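Local coordinates for uncharacterized protein VP1736 (Vibrio parahaemolyticus, PDB 3LXQ) that is of unknown function but has a sulfatase-type domain of the alkaline phosphatase superfamily, at residues 96-101 / 320-324; 109-113 / 275-280. All blocks are in the same frame, centred on the assembly; numbering follows the deposited sequence.

Interaction 1 of 2, residues 96-101 / 320-324; sequences LGAQFV and HFHIP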
loop_
_atom_site.group_PDB
_atom_site.type_symbol
_atom_site.label_atom_id
_atom_site.label_comp_id
_atom_site.label_asym_id
_atom_site.label_seq_id
_atom_site.Cartn_x
_atom_site.Cartn_y
_atom_site.Cartn_z
ATOM N N LEU A 96 9.961 4.390 -1.407
ATOM C CA LEU A 96 9.696 5.754 -1.854
ATOM C C LEU A 96 8.954 6.574 -0.783
ATOM O O LEU A 96 7.762 6.801 -0.876
ATOM C CB LEU A 96 8.939 5.751 -3.185
ATOM C CG LEU A 96 8.840 7.094 -3.929
ATOM C CD1 LEU A 96 10.186 7.552 -4.391
ATOM C CD2 LEU A 96 7.876 7.014 -5.120
ATOM N N GLY A 97 9.679 7.009 0.241
ATOM C CA GLY A 97 9.100 7.859 1.271
ATOM C C GLY A 97 8.846 9.261 0.763
ATOM O O GLY A 97 9.443 9.693 -0.234
ATOM N N ALA A 98 7.970 9.978 1.466
ATOM C CA ALA A 98 7.611 11.354 1.122
ATOM C C ALA A 98 8.792 12.309 1.201
ATOM O O ALA A 98 8.796 13.345 0.521
ATOM C CB ALA A 98 6.471 11.858 2.030
ATOM N N GLN A 99 9.771 11.968 2.047
ATOM C CA GLN A 99 11.010 12.738 2.181
ATOM C C GLN A 99 11.772 12.865 0.852
ATOM O O GLN A 99 12.562 13.798 0.669
ATOM C CB GLN A 99 11.909 12.160 3.287
ATOM C CG GLN A 99 12.528 10.785 2.979
ATOM C CD GLN A 99 13.440 10.253 4.090
ATOM O OE1 GLN A 99 14.186 10.998 4.718
ATOM N NE2 GLN A 99 13.383 8.949 4.321
ATOM N N PHE A 100 11.524 11.933 -0.065
ATOM C CA PHE A 100 12.177 11.926 -1.372
ATOM C C PHE A 100 11.288 12.488 -2.480
ATOM O O PHE A 100 11.652 12.417 -3.656
ATOM C CB PHE A 100 12.613 10.508 -1.769
ATOM C CG PHE A 100 13.432 9.794 -0.726
ATOM C CD1 PHE A 100 14.722 10.226 -0.407
ATOM C CD2 PHE A 100 12.920 8.665 -0.078
ATOM C CE1 PHE A 100 15.488 9.555 0.560
ATOM C CE2 PHE A 100 13.678 7.984 0.894
ATOM C CZ PHE A 100 14.968 8.436 1.212
ATOM N N VAL A 101 10.126 13.036 -2.113
ATOM C CA VAL A 101 9.171 13.546 -3.107
ATOM C C VAL A 101 9.052 15.079 -3.104
ATOM O O VAL A 101 8.583 15.684 -2.138
ATOM C CB VAL A 101 7.765 12.894 -2.975
ATOM C CG1 VAL A 101 6.870 13.333 -4.125
ATOM C CG2 VAL A 101 7.865 11.379 -2.953
ATOM N N HIS A 320 8.013 9.179 8.999
ATOM C CA HIS A 320 8.614 8.058 8.284
ATOM C C HIS A 320 7.650 6.941 7.897
ATOM O O HIS A 320 8.073 5.871 7.486
ATOM C CB HIS A 320 9.804 7.520 9.051
ATOM C CG HIS A 320 10.946 8.478 9.102
ATOM N ND1 HIS A 320 11.825 8.634 8.053
ATOM C CD2 HIS A 320 11.338 9.354 10.060
ATOM C CE1 HIS A 320 12.724 9.552 8.369
ATOM N NE2 HIS A 320 12.454 9.999 9.584
ATOM N N PHE A 321 6.356 7.207 8.022
ATOM C CA PHE A 321 5.330 6.354 7.419
ATOM C C PHE A 321 4.651 7.112 6.285
ATOM O O PHE A 321 3.820 6.556 5.540
ATOM C CB PHE A 321 4.325 5.904 8.484
ATOM C CG PHE A 321 4.898 4.928 9.480
ATOM C CD1 PHE A 321 5.658 5.371 10.563
ATOM C CD2 PHE A 321 4.688 3.567 9.325
ATOM C CE1 PHE A 321 6.208 4.474 11.473
ATOM C CE2 PHE A 321 5.225 2.663 10.231
ATOM C CZ PHE A 321 5.980 3.118 11.314
ATOM N N HIS A 322 5.016 8.384 6.150
ATOM C CA HIS A 322 4.415 9.268 5.171
ATOM C C HIS A 322 4.929 8.942 3.766
ATOM O O HIS A 322 6.129 8.864 3.520
ATOM C CB HIS A 322 4.638 10.729 5.572
ATOM C CG HIS A 322 3.860 11.720 4.759
ATOM N ND1 HIS A 322 4.298 13.012 4.555
ATOM C CD2 HIS A 322 2.680 11.617 4.104
ATOM C CE1 HIS A 322 3.421 13.662 3.812
ATOM N NE2 HIS A 322 2.430 12.838 3.523
ATOM N N ILE A 323 3.994 8.719 2.849
ATOM C CA ILE A 323 4.316 8.161 1.547
ATOM C C ILE A 323 3.477 8.844 0.480
ATOM O O ILE A 323 2.401 9.359 0.774
ATOM C CB ILE A 323 4.100 6.609 1.498
ATOM C CG1 ILE A 323 2.713 6.202 2.013
ATOM C CG2 ILE A 323 5.144 5.897 2.337
ATOM C CD1 ILE A 323 2.257 4.809 1.535
ATOM N N PRO A 324 3.981 8.879 -0.762
ATOM C CA PRO A 324 3.155 9.351 -1.867
ATOM C C PRO A 324 2.122 8.308 -2.262
ATOM O O PRO A 324 2.329 7.115 -2.059
ATOM C CB PRO A 324 4.165 9.526 -3.002
ATOM C CG PRO A 324 5.237 8.516 -2.700
ATOM C CD PRO A 324 5.333 8.496 -1.205
#
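The loop that follows strand 87-93, with its 3-10 turn at 98-100, lies against the start of strand 322-328, where Ala98 meets His322 and Pro324 packs against Leu96 and Val101. One backbone bond fixes the register: Ala98 N donates to His322 O at 3.0 Å and 161°. The same alanine lays its methyl over a face of the imidazole. CB is 3.9 Å from the centroid of the His322 ring and nearest to ND1, a CH-pi contact offset toward the rim. His322 holds its ring there with CG anti to the backbone N (chi1 -170°), while NE2 donates outward to Thr124 O on strand 121-127. Pro324 provides the apolar half. Its CG is 3.9 Å from Leu96 CD2 and also 3.9 Å from Val101 CG2, so isobutyl and isopropyl branches both close on one ring atom. Pro324 CD sits 3.0 Å from Leu96 O, a tight approach for a carbon and a carbonyl oxygen. At the more open margin, Gln99 NE2 comes near the edge of the His320 ring, 4.1 Å from ND1; the two groups do not bond to each other but to separate oxygens of Asp307, OD1 and OD2 respectively. Chemically, then, the contact is one directed backbone bond beside an apolar Leu96-Val101-Pro324 patch, with a polar margin at Gln99 and His320. Pro324 has no N-H to offer, and Leu96 O remains buried without a hydrogen-bonding partner, whereas Asp307 holds Gln99 and His320 near each other through its two oxygens.

Interaction 2 of 2, residues 109-113 / 275-280; sequences LTPNL and VKYSDY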
loop_
_atom_site.group_PDB
_atom_site.type_symbol
_atom_site.label_atom_id
_atom_site.label_comp_id
_atom_site.label_asym_id
_atom_site.label_seq_id
_atom_site.Cartn_x
_atom_site.Cartn_y
_atom_site.Cartn_z
ATOM N N LEU A 109 13.644 15.118 -5.875
ATOM C CA LEU A 109 14.098 13.832 -6.393
ATOM C C LEU A 109 13.117 13.159 -7.342
ATOM O O LEU A 109 13.447 12.139 -7.949
ATOM C CB LEU A 109 14.404 12.886 -5.231
ATOM C CG LEU A 109 15.826 12.464 -4.863
ATOM C CD1 LEU A 109 16.893 13.551 -5.074
ATOM C CD2 LEU A 109 15.848 11.942 -3.424
ATOM N N THR A 110 11.913 13.716 -7.466
ATOM C CA THR A 110 10.856 13.061 -8.241
ATOM C C THR A 110 10.145 13.960 -9.263
ATOM O O THR A 110 8.914 14.024 -9.246
ATOM C CB THR A 110 9.769 12.444 -7.317
ATOM O OG1 THR A 110 9.298 13.449 -6.412
ATOM C CG2 THR A 110 10.308 11.231 -6.537
ATOM N N PRO A 111 10.896 14.615 -10.183
ATOM C CA PRO A 111 10.229 15.539 -11.113
ATOM C C PRO A 111 9.178 14.902 -12.036
ATOM O O PRO A 111 8.174 15.551 -12.331
ATOM C CB PRO A 111 11.383 16.137 -11.926
ATOM C CG PRO A 111 12.509 15.190 -11.772
ATOM C CD PRO A 111 12.351 14.561 -10.421
ATOM N N ASN A 112 9.400 13.670 -12.494
ATOM C CA ASN A 112 8.388 12.975 -13.296
ATOM C C ASN A 112 7.120 12.703 -12.500
ATOM O O ASN A 112 6.024 12.950 -12.993
ATOM C CB ASN A 112 8.920 11.666 -13.882
ATOM C CG ASN A 112 9.964 11.888 -14.971
ATOM O OD1 ASN A 112 9.724 12.594 -15.955
ATOM N ND2 ASN A 112 11.131 11.280 -14.798
ATOM N N LEU A 113 7.268 12.198 -11.271
ATOM C CA LEU A 113 6.105 11.923 -10.414
ATOM C C LEU A 113 5.372 13.206 -10.034
ATOM O O LEU A 113 4.149 13.246 -10.083
ATOM C CB LEU A 113 6.485 11.125 -9.158
ATOM C CG LEU A 113 5.350 10.692 -8.211
ATOM C CD1 LEU A 113 4.391 9.714 -8.894
ATOM C CD2 LEU A 113 5.896 10.104 -6.910
ATOM N N VAL A 275 16.562 6.761 -6.150
ATOM C CA VAL A 275 15.195 7.300 -6.173
ATOM C C VAL A 275 14.984 8.123 -7.453
ATOM O O VAL A 275 14.022 7.895 -8.192
ATOM C CB VAL A 275 14.866 8.138 -4.905
ATOM C CG1 VAL A 275 13.559 8.930 -5.081
ATOM C CG2 VAL A 275 14.788 7.242 -3.661
ATOM N N LYS A 276 15.901 9.052 -7.723
ATOM C CA LYS A 276 15.796 9.880 -8.921
ATOM C C LYS A 276 15.839 9.040 -10.199
ATOM O O LYS A 276 15.101 9.330 -11.142
ATOM C CB LYS A 276 16.860 10.982 -8.952
ATOM C CG LYS A 276 16.610 12.037 -10.036
ATOM C CD LYS A 276 17.456 13.281 -9.840
ATOM C CE LYS A 276 16.963 14.404 -10.748
ATOM N NZ LYS A 276 17.939 15.527 -10.850
ATOM N N TYR A 277 16.681 7.999 -10.221
ATOM C CA TYR A 277 16.644 7.026 -11.315
ATOM C C TYR A 277 15.260 6.381 -11.440
ATOM O O TYR A 277 14.688 6.350 -12.533
ATOM C CB TYR A 277 17.729 5.930 -11.217
ATOM C CG TYR A 277 17.452 4.841 -12.231
ATOM C CD1 TYR A 277 17.750 5.033 -13.576
ATOM C CD2 TYR A 277 16.795 3.666 -11.865
ATOM C CE1 TYR A 277 17.446 4.067 -14.520
ATOM C CE2 TYR A 277 16.487 2.689 -12.803
ATOM C CZ TYR A 277 16.815 2.899 -14.131
ATOM O OH TYR A 277 16.527 1.935 -15.070
ATOM N N SER A 278 14.737 5.863 -10.327
ATOM C CA SER A 278 13.412 5.234 -10.312
ATOM C C SER A 278 12.309 6.171 -10.805
ATOM O O SER A 278 11.394 5.734 -11.505
ATOM C CB SER A 278 13.067 4.711 -8.923
ATOM O OG SER A 278 11.827 4.021 -8.952
ATOM N N ASP A 279 12.405 7.450 -10.443
ATOM C CA ASP A 279 11.513 8.484 -10.981
ATOM C C ASP A 279 11.605 8.608 -12.504
ATOM O O ASP A 279 10.571 8.649 -13.192
ATOM C CB ASP A 279 11.806 9.856 -10.375
ATOM C CG ASP A 279 10.882 10.934 -10.922
ATOM O OD1 ASP A 279 9.702 10.960 -10.498
ATOM O OD2 ASP A 279 11.318 11.742 -11.773
ATOM N N TYR A 280 12.834 8.702 -13.020
ATOM C CA TYR A 280 13.049 8.737 -14.461
ATOM C C TYR A 280 12.447 7.487 -15.087
ATOM O O TYR A 280 11.831 7.552 -16.142
ATOM C CB TYR A 280 14.548 8.839 -14.807
ATOM C CG TYR A 280 14.903 8.178 -16.123
ATOM C CD1 TYR A 280 14.884 8.899 -17.323
ATOM C CD2 TYR A 280 15.232 6.820 -16.173
ATOM C CE1 TYR A 280 15.197 8.280 -18.538
ATOM C CE2 TYR A 280 15.541 6.198 -17.375
ATOM C CZ TYR A 280 15.521 6.927 -18.548
ATOM O OH TYR A 280 15.833 6.292 -19.726
#
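Asp279 swings CG anti to its backbone N (chi1 -180°), which carries the carboxylate across to the first turn of helix 111-118, and Asn112 sets its own CG beside the backbone N (chi1 -70°), bringing the amide back to the same aspartate. The carboxylate grips in bidentate fashion: OD2 accepts from Asn112 N at 2.8 Å, and OD1 accepts from Leu113 N at 2.8 Å, each oxygen using its syn lone pair. Thr110 stands at the N-cap, but its OG1 bonds Asp114 OD1 and Gly102 N rather than capping a helix N-H; the acceptors for Asn112 N and Leu113 N come from Asp279 of another helix, and the helix dipole would be expected to favour its ionised form. A third bond runs from Asn112 ND2 to Asp279 O at 3.1 Å. It is poorly directed, since the donor stands above the carbonyl plane with a C=O...donor angle of 99°. Before the helix begins, Leu109 O lies buried without a hydrogen-bonding partner, but Lys276 CA approaches it at 3.4 Å in a CA-H...O contact. Leu109 CB packs on Val275 CG1 at 4.0 Å, the two side chains crossing at about a right angle. Leu109 also touches Phe100 in the preceding loop, and Leu113 reaches Leu282 further along helix 271-289. On that helix Tyr280 OH bonds Glu221 of helix 220-234, so helix 271-289 links the start of helix 111-118 with helix 220-234.

How the interactions relate
From the N terminus, the chain leaves strand 87-93 and enters 96-101, the first partner of interaction 1, then reaches 109-113 at the head of helix 111-118. After 161 intervening residues, 275-280 on helix 271-289 closes interaction 2. The chain next passes through strand 298-304 before 320-324 closes interaction 1, so the shorter closure lies wholly within the longer one and the two do not cross. Their centres are 13 Å apart, but they touch: Phe100 O is 3.2 Å from Leu109 CB. Interaction 1 ties the loop after strand 87-93 to strand 322-328 of the mixed sheet, and interaction 2 ties the end of that loop and the start of helix 111-118 to helix 271-289.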